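Local structure of beta-galacturonidase (6NCW) at residues Trp373-Asn377 with Cys389-Tyr394; Met344-Lys350 with Tyr385-Cys389; Cys217-Trp223 with Val251-Glu255. The protein is a family 2 glycoside hydrolase that acts as a beta-galacturonidase, cleaving beta-linked galacturonic acid. All coordinates share one frame; numbering follows the deposited sequence.

Interaction 1: residues Trp373-Asn377 with Cys389-Tyr394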
loop_
_atom_site.group_PDB
_atom_site.type_symbol
_atom_site.label_atom_id
_atom_site.label_comp_id
_atom_site.label_asym_id
_atom_site.label_seq_id
_atom_site.Cartn_x
_atom_site.Cartn_y
_atom_site.Cartn_z
ATOM N N TRP A 373 8.115 23.143 -32.149
ATOM C CA TRP A 373 8.392 21.774 -32.573
ATOM C C TRP A 373 9.683 21.280 -31.930
ATOM O O TRP A 373 10.712 21.955 -32.005
ATOM C CB TRP A 373 8.522 21.667 -34.097
ATOM C CG TRP A 373 7.302 22.083 -34.905
ATOM C CD1 TRP A 373 7.226 23.121 -35.797
ATOM C CD2 TRP A 373 6.017 21.453 -34.921
ATOM N NE1 TRP A 373 5.974 23.180 -36.359
ATOM C CE2 TRP A 373 5.209 22.170 -35.836
ATOM C CE3 TRP A 373 5.461 20.362 -34.241
ATOM C CZ2 TRP A 373 3.872 21.829 -36.084
ATOM C CZ3 TRP A 373 4.136 20.022 -34.490
ATOM C CH2 TRP A 373 3.359 20.752 -35.405
ATOM N N GLY A 374 9.649 20.074 -31.371
ATOM C CA GLY A 374 10.848 19.477 -30.821
ATOM C C GLY A 374 11.316 18.289 -31.628
ATOM O O GLY A 374 10.523 17.659 -32.334
ATOM N N ILE A 375 12.598 17.946 -31.537
ATOM C CA ILE A 375 13.081 16.725 -32.174
ATOM C C ILE A 375 14.045 15.991 -31.247
ATOM O O ILE A 375 14.667 16.588 -30.363
ATOM C CB ILE A 375 13.773 17.001 -33.532
ATOM C CG1 ILE A 375 14.990 17.920 -33.362
ATOM C CG2 ILE A 375 12.806 17.576 -34.535
ATOM C CD1 ILE A 375 15.728 18.178 -34.678
ATOM N N LEU A 376 14.142 14.678 -31.452
ATOM C CA LEU A 376 15.301 13.884 -31.034
ATOM C C LEU A 376 15.687 14.130 -29.574
ATOM O O LEU A 376 16.845 14.427 -29.247
ATOM C CB LEU A 376 16.488 14.161 -31.955
ATOM C CG LEU A 376 16.267 13.855 -33.436
ATOM C CD1 LEU A 376 17.570 14.114 -34.190
ATOM C CD2 LEU A 376 15.740 12.416 -33.642
ATOM N N ASN A 377 14.700 13.980 -28.692
ATOM C CA ASN A 377 14.935 14.037 -27.256
ATOM C C ASN A 377 16.111 13.160 -26.833
ATOM O O ASN A 377 16.111 11.947 -27.064
ATOM C CB ASN A 377 13.668 13.611 -26.509
ATOM C CG ASN A 377 13.892 13.533 -25.012
ATOM O OD1 ASN A 377 13.815 14.547 -24.309
ATOM N ND2 ASN A 377 14.193 12.325 -24.515
ATOM N N CYS A 389 22.125 14.381 -38.506
ATOM C CA CYS A 389 20.700 14.086 -38.362
ATOM C C CYS A 389 19.932 15.281 -37.805
ATOM O O CYS A 389 18.853 15.618 -38.304
ATOM C CB CYS A 389 20.505 12.871 -37.451
ATOM S SG CYS A 389 21.247 11.343 -38.059
ATOM N N TYR A 390 20.437 15.904 -36.731
ATOM C CA TYR A 390 19.744 17.075 -36.204
ATOM C C TYR A 390 19.564 18.114 -37.302
ATOM O O TYR A 390 18.483 18.682 -37.454
ATOM C CB TYR A 390 20.497 17.678 -35.008
ATOM C CG TYR A 390 20.235 16.996 -33.680
ATOM C CD1 TYR A 390 19.332 17.532 -32.753
ATOM C CD2 TYR A 390 20.894 15.811 -33.345
ATOM C CE1 TYR A 390 19.106 16.902 -31.516
ATOM C CE2 TYR A 390 20.676 15.177 -32.124
ATOM C CZ TYR A 390 19.785 15.721 -31.214
ATOM O OH TYR A 390 19.582 15.067 -30.021
ATOM N N SER A 391 20.613 18.355 -38.093
ATOM C CA SER A 391 20.529 19.376 -39.132
ATOM C C SER A 391 19.464 19.012 -40.155
ATOM O O SER A 391 18.625 19.842 -40.512
ATOM C CB SER A 391 21.893 19.569 -39.810
ATOM O OG SER A 391 21.890 20.727 -40.643
ATOM N N GLU A 392 19.465 17.757 -40.614
ATOM C CA GLU A 392 18.493 17.322 -41.611
ATOM C C GLU A 392 17.064 17.507 -41.120
ATOM O O GLU A 392 16.183 17.927 -41.886
ATOM C CB GLU A 392 18.718 15.852 -41.964
ATOM C CG GLU A 392 20.026 15.534 -42.630
ATOM C CD GLU A 392 20.199 14.034 -42.815
ATOM O OE1 GLU A 392 21.108 13.603 -43.567
ATOM O OE2 GLU A 392 19.417 13.282 -42.192
ATOM N N GLN A 393 16.808 17.172 -39.851
ATOM C CA GLN A 393 15.437 17.188 -39.352
ATOM C C GLN A 393 14.979 18.604 -39.039
ATOM O O GLN A 393 13.817 18.946 -39.271
ATOM C CB GLN A 393 15.325 16.267 -38.132
ATOM C CG GLN A 393 15.660 14.829 -38.495
ATOM C CD GLN A 393 15.484 13.846 -37.359
ATOM O OE1 GLN A 393 14.674 14.049 -36.442
ATOM N NE2 GLN A 393 16.245 12.760 -37.416
ATOM N N TYR A 394 15.878 19.436 -38.517
ATOM C CA TYR A 394 15.548 20.839 -38.312
ATOM C C TYR A 394 15.187 21.521 -39.626
ATOM O O TYR A 394 14.244 22.325 -39.673
ATOM C CB TYR A 394 16.730 21.555 -37.660
ATOM C CG TYR A 394 16.818 21.461 -36.151
ATOM C CD1 TYR A 394 18.033 21.212 -35.536
ATOM C CD2 TYR A 394 15.707 21.677 -35.340
ATOM C CE1 TYR A 394 18.151 21.156 -34.171
ATOM C CE2 TYR A 394 15.814 21.621 -33.950
ATOM C CZ TYR A 394 17.048 21.358 -33.378
ATOM O OH TYR A 394 17.208 21.304 -32.007
#
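Ile375 and Leu376, at the C-terminal end of barrel strand 370-374, send their side chains against Tyr394, Tyr390 and Gln393 of the helix that follows; successive residues share one helix face, each putting a methyl on a different tyrosine. Leu376 repays following outward. Its CB sits 3.7 Å from Tyr390 CZ, near the phenolic end of the ring. CG turns to the amide of Gln393, whose OE1 lies 3.4 Å from Leu376 CG. Beyond the branch both methyls touch that amide, CD2 at 3.4 Å from Gln393 OE1, but only CD1 also stands over the middle of one Tyr390 face, 3.7 Å from the ring centroid and only 7° off the normal, a well-centred CH-pi contact. The amide and the leucine approach from opposite directions. Gln393 OE1 accepts a weak hydrogen bond from Asn334 ND2, and OD1 of that asparagine takes the backbone N-H of Leu376, so that one asparagine links the strand end and the helix.

Ile375 makes the sister contact. Its CG1 lies between the backbone N and the carbonyl carbon (chi1 60°), and the extended branch beyond carries CD1 onto the face of Tyr394, 3.5 Å from the ring centroid. The same methyl comes obliquely within 4.1 Å of Tyr390 CD1, with Gln393 CB close by. All six touching residues are buried.

Asn377, next in the chain, takes no part in this packing; its CB points away from the helix, and the residue, seen to bind alpha-D-galacturonate in this protein, here hydrogen-bonds a glycerol through ND2. Packing of this kind, strand end against following helix, is that of a beta-alpha unit in a TIM barrel, with ligand-binding residues at the strand's C-terminal end.

Interaction 2: residues Met344-Lys350 with Tyr385-Cys389; sequences MRNPHFK and YGREC
Tyr385 and Met344 meet through a phenol-to-backbone hydrogen bond: Tyr385 OH donates to Met344 O over 2.7 Å, which gives a carbonyl ahead of the turn into helix 349-364 a side-chain partner. The donor approaches from above the carbonyl plane, 40° out of it, and not along a lone pair. With CG anti to the backbone N (chi1 172°), the tyrosine reaches across to the facing segment, and its CE2 also packs at 3.8 Å from Met344 CB.

Arg345 covers one face of the same ring. Its CG lies 4.0 Å from the Tyr385 ring centroid, displaced toward the rim, and the guanidinium plane is inclined 28° to the ring. The charge itself is answered by Glu341, which forms a salt bridge with NH2.

Lys350 divides its charge between two acids. Its NZ forms a salt bridge with Glu388, 3.0 Å from OE2 on the anti lone pair, and a further one with Glu392 a turn later; the two acids would be expected to stabilise the ammonium. The lysine and Glu388 cross at about a right angle. Asn346 makes a capping bond in the turn leading into helix 349-364: OD1 accepts from His348 N at 2.9 Å, in the carbonyl plane, while its ND2 is bound to Pro122 O.

Beneath these polar groups the buried side is sulfur and hydrocarbon. Met344 CE lies 3.7 Å from Cys389 CB, and Cys389 SG sits at the edge of the Phe349 ring, 5.3 Å from its centroid. The contact thus joins the connection between helices 341-344 and 349-364, and the start of the latter, to the first turns of helix 384-400, helices 349-364 and 384-400 being separated in sequence by strand 370-374.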
loop_
_atom_site.group_PDB
_atom_site.type_symbol
_atom_site.label_atom_id
_atom_site.label_comp_id
_atom_site.label_asym_id
_atom_site.label_seq_id
_atom_site.Cartn_x
_atom_site.Cartn_y
_atom_site.Cartn_z
ATOM N N MET A 344 21.026 5.603 -34.071
ATOM C CA MET A 344 20.667 6.520 -35.139
ATOM C C MET A 344 21.247 6.118 -36.486
ATOM O O MET A 344 20.852 6.689 -37.509
ATOM C CB MET A 344 21.137 7.935 -34.774
ATOM C CG MET A 344 20.553 8.473 -33.475
ATOM S SD MET A 344 21.328 10.029 -32.997
ATOM C CE MET A 344 20.626 11.091 -34.249
ATOM N N ARG A 345 22.185 5.179 -36.513
ATOM C CA ARG A 345 22.710 4.659 -37.766
ATOM C C ARG A 345 21.951 3.433 -38.261
ATOM O O ARG A 345 22.331 2.860 -39.288
ATOM C CB ARG A 345 24.190 4.317 -37.624
ATOM C CG ARG A 345 25.054 5.141 -38.548
ATOM C CD ARG A 345 26.506 4.747 -38.423
ATOM N NE ARG A 345 26.901 4.709 -37.031
ATOM C CZ ARG A 345 27.612 5.649 -36.424
ATOM N NH1 ARG A 345 28.038 6.728 -37.092
ATOM N NH2 ARG A 345 27.909 5.489 -35.140
ATOM N N ASN A 346 20.919 3.002 -37.542
ATOM C CA ASN A 346 19.994 2.025 -38.092
ATOM C C ASN A 346 19.580 2.478 -39.497
ATOM O O ASN A 346 19.284 3.667 -39.696
ATOM C CB ASN A 346 18.779 1.888 -37.163
ATOM C CG ASN A 346 17.788 0.842 -37.635
ATOM O OD1 ASN A 346 17.184 0.996 -38.681
ATOM N ND2 ASN A 346 17.597 -0.216 -36.843
ATOM N N PRO A 347 19.608 1.592 -40.498
ATOM C CA PRO A 347 19.342 2.033 -41.883
ATOM C C PRO A 347 17.947 2.599 -42.106
ATOM O O PRO A 347 17.720 3.221 -43.154
ATOM C CB PRO A 347 19.563 0.758 -42.718
ATOM C CG PRO A 347 19.448 -0.363 -41.773
ATOM C CD PRO A 347 19.929 0.155 -40.425
ATOM N N HIS A 348 17.007 2.400 -41.180
ATOM C CA HIS A 348 15.669 2.968 -41.315
ATOM C C HIS A 348 15.484 4.247 -40.522
ATOM O O HIS A 348 14.407 4.848 -40.611
ATOM C CB HIS A 348 14.592 1.966 -40.871
ATOM C CG HIS A 348 14.699 0.634 -41.535
ATOM N ND1 HIS A 348 14.500 0.460 -42.886
ATOM C CD2 HIS A 348 14.997 -0.591 -41.035
ATOM C CE1 HIS A 348 14.667 -0.815 -43.192
ATOM N NE2 HIS A 348 14.971 -1.474 -42.088
ATOM N N PHE A 349 16.495 4.664 -39.739
ATOM C CA PHE A 349 16.290 5.730 -38.760
ATOM C C PHE A 349 15.898 7.049 -39.426
ATOM O O PHE A 349 14.922 7.689 -39.023
ATOM C CB PHE A 349 17.541 5.920 -37.898
ATOM C CG PHE A 349 17.458 7.116 -36.978
ATOM C CD1 PHE A 349 16.675 7.074 -35.829
ATOM C CD2 PHE A 349 18.156 8.283 -37.264
ATOM C CE1 PHE A 349 16.595 8.171 -34.973
ATOM C CE2 PHE A 349 18.083 9.384 -36.419
ATOM C CZ PHE A 349 17.299 9.327 -35.271
ATOM N N LYS A 350 16.663 7.483 -40.434
ATOM C CA LYS A 350 16.378 8.768 -41.077
ATOM C C LYS A 350 15.019 8.760 -41.773
ATOM O O LYS A 350 14.250 9.725 -41.663
ATOM C CB LYS A 350 17.491 9.120 -42.066
ATOM C CG LYS A 350 18.778 9.643 -41.395
ATOM C CD LYS A 350 20.030 9.251 -42.181
ATOM C CE LYS A 350 20.885 10.448 -42.593
ATOM N NZ LYS A 350 21.473 11.183 -41.441
ATOM N N TYR A 385 27.958 12.472 -36.466
ATOM C CA TYR A 385 26.865 11.835 -37.197
ATOM C C TYR A 385 25.518 12.245 -36.611
ATOM O O TYR A 385 24.552 12.478 -37.355
ATOM C CB TYR A 385 27.007 10.309 -37.212
ATOM C CG TYR A 385 25.763 9.667 -37.797
ATOM C CD1 TYR A 385 25.427 9.860 -39.141
ATOM C CD2 TYR A 385 24.885 8.928 -36.998
ATOM C CE1 TYR A 385 24.264 9.307 -39.685
ATOM C CE2 TYR A 385 23.722 8.371 -37.526
ATOM C CZ TYR A 385 23.416 8.564 -38.875
ATOM O OH TYR A 385 22.271 8.021 -39.410
ATOM N N GLY A 386 25.444 12.372 -35.283
ATOM C CA GLY A 386 24.251 12.935 -34.667
ATOM C C GLY A 386 23.922 14.310 -35.213
ATOM O O GLY A 386 22.779 14.583 -35.589
ATOM N N ARG A 387 24.932 15.188 -35.290
ATOM C CA ARG A 387 24.713 16.553 -35.776
ATOM C C ARG A 387 24.130 16.561 -37.188
ATOM O O ARG A 387 23.265 17.386 -37.502
ATOM C CB ARG A 387 26.033 17.337 -35.732
ATOM C CG ARG A 387 25.950 18.793 -36.181
ATOM C CD ARG A 387 27.229 19.221 -36.915
ATOM N NE ARG A 387 27.539 18.349 -38.064
ATOM C CZ ARG A 387 26.908 18.381 -39.238
ATOM N NH1 ARG A 387 25.915 19.236 -39.442
ATOM N NH2 ARG A 387 27.257 17.544 -40.210
ATOM N N GLU A 388 24.592 15.649 -38.055
ATOM C CA GLU A 388 24.054 15.575 -39.412
ATOM C C GLU A 388 22.559 15.284 -39.390
ATOM O O GLU A 388 21.791 15.897 -40.136
ATOM C CB GLU A 388 24.810 14.512 -40.224
ATOM C CG GLU A 388 24.185 14.162 -41.596
ATOM C CD GLU A 388 24.869 12.961 -42.256
ATOM O OE1 GLU A 388 26.077 13.043 -42.564
ATOM O OE2 GLU A 388 24.205 11.918 -42.445
ATOM N N CYS A 389 22.125 14.381 -38.506
ATOM C CA CYS A 389 20.700 14.086 -38.362
ATOM C C CYS A 389 19.932 15.281 -37.805
ATOM O O CYS A 389 18.853 15.618 -38.304
ATOM C CB CYS A 389 20.505 12.871 -37.451
ATOM S SG CYS A 389 21.247 11.343 -38.059
#

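Interaction 3: residues Cys217-Trp223 with Val251-Glu255; sequences CPWAECW and VGFRE
Phe253 and Ala220 form the hub of a contact between a loop of the immunoglobulin-like beta-sandwich of this family 2 enzyme, which follows strand 207-216, and the connection that leads from strand 245-251 on to strand 256-259 and the barrel.

Apolar and aromatic interactions gather round the Phe253 ring. The methyl of Ala220 stands over the centre of one face, 3.5 Å from the ring centroid, as a CH-pi contact. Trp219 comes in at about a right angle, its six-membered ring centred 5.6 Å from that of Phe253 and the planes at 86°, in an oblique pairing. Cys217, whose carbonyl closes a type I turn by accepting from Ala220 N, adds a sulfur-aromatic contact, SG lying 4.9 Å from the Phe253 ring centroid. Beyond the two segments, Phe157 meets the phenylalanine edge-to-face.

Alongside lies a second packing group. Trp223 and Arg254 run side by side in the same direction, with CE3 of the indole 3.7 Å from Arg254 CG, although the ring and guanidinium planes are nearly perpendicular. Their polar ends both look to the TIM barrel: Trp223 NE1 donates to Asp324 O and Arg254 NE to Pro368 O, so this corner of the sandwich is stitched to the neighbouring domain through backbone carbonyls.

Backbone bonding is sparse. Trp223 N donates to Phe253 O at 2.9 Å, nearly straight at 165°, and Cys222 CA sends a C-H toward the same oxygen at 3.4 Å.

Where the two segments draw apart, a solvent molecule takes over the pairing: it donates to Glu221 O at 2.7 Å and accepts from Phe253 N at 3.0 Å, its oxygen lying in the plane of the Phe253 ring at the edge.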
loop_
_atom_site.group_PDB
_atom_site.type_symbol
_atom_site.label_atom_id
_atom_site.label_comp_id
_atom_site.label_asym_id
_atom_site.label_seq_id
_atom_site.Cartn_x
_atom_site.Cartn_y
_atom_site.Cartn_z
ATOM N N CYS A 217 -7.784 40.174 -41.756
ATOM C CA CYS A 217 -8.795 39.507 -40.932
ATOM C C CYS A 217 -9.200 40.452 -39.811
ATOM O O CYS A 217 -8.934 40.185 -38.628
ATOM C CB CYS A 217 -8.270 38.186 -40.371
ATOM S SG CYS A 217 -7.998 36.919 -41.592
ATOM N N PRO A 218 -9.843 41.579 -40.148
ATOM C CA PRO A 218 -10.116 42.610 -39.129
ATOM C C PRO A 218 -11.127 42.180 -38.088
ATOM O O PRO A 218 -11.215 42.817 -37.030
ATOM C CB PRO A 218 -10.642 43.791 -39.959
ATOM C CG PRO A 218 -11.297 43.137 -41.154
ATOM C CD PRO A 218 -10.390 41.952 -41.471
ATOM N N TRP A 219 -11.868 41.111 -38.343
ATOM C CA TRP A 219 -12.825 40.555 -37.395
ATOM C C TRP A 219 -12.200 39.605 -36.366
ATOM O O TRP A 219 -12.919 39.105 -35.493
ATOM C CB TRP A 219 -13.900 39.800 -38.172
ATOM C CG TRP A 219 -13.309 38.963 -39.254
ATOM C CD1 TRP A 219 -13.203 39.289 -40.568
ATOM C CD2 TRP A 219 -12.707 37.664 -39.116
ATOM N NE1 TRP A 219 -12.595 38.274 -41.265
ATOM C CE2 TRP A 219 -12.279 37.263 -40.396
ATOM C CE3 TRP A 219 -12.507 36.793 -38.034
ATOM C CZ2 TRP A 219 -11.653 36.040 -40.627
ATOM C CZ3 TRP A 219 -11.882 35.579 -38.266
ATOM C CH2 TRP A 219 -11.463 35.216 -39.551
ATOM N N ALA A 220 -10.908 39.301 -36.461
ATOM C CA ALA A 220 -10.352 38.174 -35.720
ATOM C C ALA A 220 -9.951 38.599 -34.316
ATOM O O ALA A 220 -9.354 39.662 -34.126
ATOM C CB ALA A 220 -9.149 37.582 -36.458
ATOM N N GLU A 221 -10.296 37.768 -33.333
ATOM C CA GLU A 221 -9.815 37.924 -31.962
ATOM C C GLU A 221 -8.655 36.978 -31.677
ATOM O O GLU A 221 -8.532 35.912 -32.286
ATOM C CB GLU A 221 -10.927 37.662 -30.948
ATOM C CG GLU A 221 -11.975 38.762 -30.901
ATOM C CD GLU A 221 -13.342 38.227 -30.536
ATOM O OE1 GLU A 221 -13.433 37.444 -29.564
ATOM O OE2 GLU A 221 -14.319 38.571 -31.236
ATOM N N CYS A 222 -7.823 37.376 -30.717
ATOM C CA CYS A 222 -6.643 36.613 -30.334
ATOM C C CYS A 222 -6.999 35.265 -29.718
ATOM O O CYS A 222 -7.984 35.126 -28.987
ATOM C CB CYS A 222 -5.794 37.408 -29.328
ATOM S SG CYS A 222 -5.048 38.900 -30.045
ATOM N N TRP A 223 -6.174 34.271 -30.020
ATOM C CA TRP A 223 -6.059 33.080 -29.195
ATOM C C TRP A 223 -4.917 33.313 -28.216
ATOM O O TRP A 223 -3.851 33.805 -28.602
ATOM C CB TRP A 223 -5.795 31.840 -30.050
ATOM C CG TRP A 223 -5.781 30.526 -29.273
ATOM C CD1 TRP A 223 -6.816 29.635 -29.149
ATOM C CD2 TRP A 223 -4.685 29.966 -28.538
ATOM N NE1 TRP A 223 -6.434 28.564 -28.379
ATOM C CE2 TRP A 223 -5.131 28.739 -27.988
ATOM C CE3 TRP A 223 -3.370 30.377 -28.286
ATOM C CZ2 TRP A 223 -4.310 27.924 -27.201
ATOM C CZ3 TRP A 223 -2.551 29.559 -27.507
ATOM C CH2 TRP A 223 -3.032 28.347 -26.977
ATOM N N VAL A 251 -8.766 26.965 -36.180
ATOM C CA VAL A 251 -7.602 27.833 -36.112
ATOM C C VAL A 251 -7.762 28.771 -34.928
ATOM O O VAL A 251 -8.857 28.958 -34.390
ATOM C CB VAL A 251 -7.380 28.649 -37.415
ATOM C CG1 VAL A 251 -7.296 27.728 -38.628
ATOM C CG2 VAL A 251 -8.477 29.680 -37.595
ATOM N N GLY A 252 -6.633 29.314 -34.500
ATOM C CA GLY A 252 -6.615 30.429 -33.571
ATOM C C GLY A 252 -5.592 31.437 -34.053
ATOM O O GLY A 252 -4.595 31.081 -34.686
ATOM N N PHE A 253 -5.874 32.707 -33.794
ATOM C CA PHE A 253 -5.019 33.811 -34.241
ATOM C C PHE A 253 -4.047 34.143 -33.111
ATOM O O PHE A 253 -4.390 34.867 -32.172
ATOM C CB PHE A 253 -5.859 35.031 -34.636
ATOM C CG PHE A 253 -6.550 34.900 -35.983
ATOM C CD1 PHE A 253 -6.001 35.478 -37.123
ATOM C CD2 PHE A 253 -7.753 34.206 -36.108
ATOM C CE1 PHE A 253 -6.633 35.357 -38.367
ATOM C CE2 PHE A 253 -8.384 34.076 -37.347
ATOM C CZ PHE A 253 -7.822 34.653 -38.475
ATOM N N ARG A 254 -2.837 33.593 -33.178
ATOM C CA ARG A 254 -1.788 33.947 -32.236
ATOM C C ARG A 254 -0.453 33.939 -32.958
ATOM O O ARG A 254 -0.259 33.203 -33.927
ATOM C CB ARG A 254 -1.741 32.992 -31.026
ATOM C CG ARG A 254 -1.609 31.502 -31.385
ATOM C CD ARG A 254 -0.187 31.069 -31.271
ATOM N NE ARG A 254 0.066 29.717 -31.762
ATOM C CZ ARG A 254 0.586 29.440 -32.952
ATOM N NH1 ARG A 254 0.880 30.417 -33.800
ATOM N NH2 ARG A 254 0.822 28.183 -33.290
ATOM N N GLU A 255 0.475 34.746 -32.462
ATOM C CA GLU A 255 1.832 34.785 -32.983
ATOM C C GLU A 255 2.780 34.155 -31.972
ATOM O O GLU A 255 2.703 34.446 -30.775
ATOM C CB GLU A 255 2.266 36.223 -33.283
ATOM C CG GLU A 255 3.651 36.321 -33.878
ATOM C CD GLU A 255 4.108 37.776 -34.071
ATOM O OE1 GLU A 255 4.138 38.232 -35.237
ATOM O OE2 GLU A 255 4.418 38.460 -33.059
HETATM O O HOH W 1 -8.476 33.192 -32.402
#

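Interactions 1 and 2 form one continuous piece of the barrel wall: their centres are 11 Å apart, both use helix 384-400, and they share Cys389. They touch where Leu376 CD2 packs 3.8 Å from Phe349 CZ, and through the Lys350-Glu392 salt bridge. Interaction 1 is nearer the sugar site, containing Asn377 itself, with the side chain of Leu376 about 9 Å from those of Arg337 and His312; interaction 2 is farther off, the side chain of Met344 being about 13 Å from the bound glycerol. Interaction 3 belongs to the beta-sandwich, 29 Å from interaction 1 and 39 Å from interaction 2 between centres, though its nearest atoms come within about 8 Å of interaction 1.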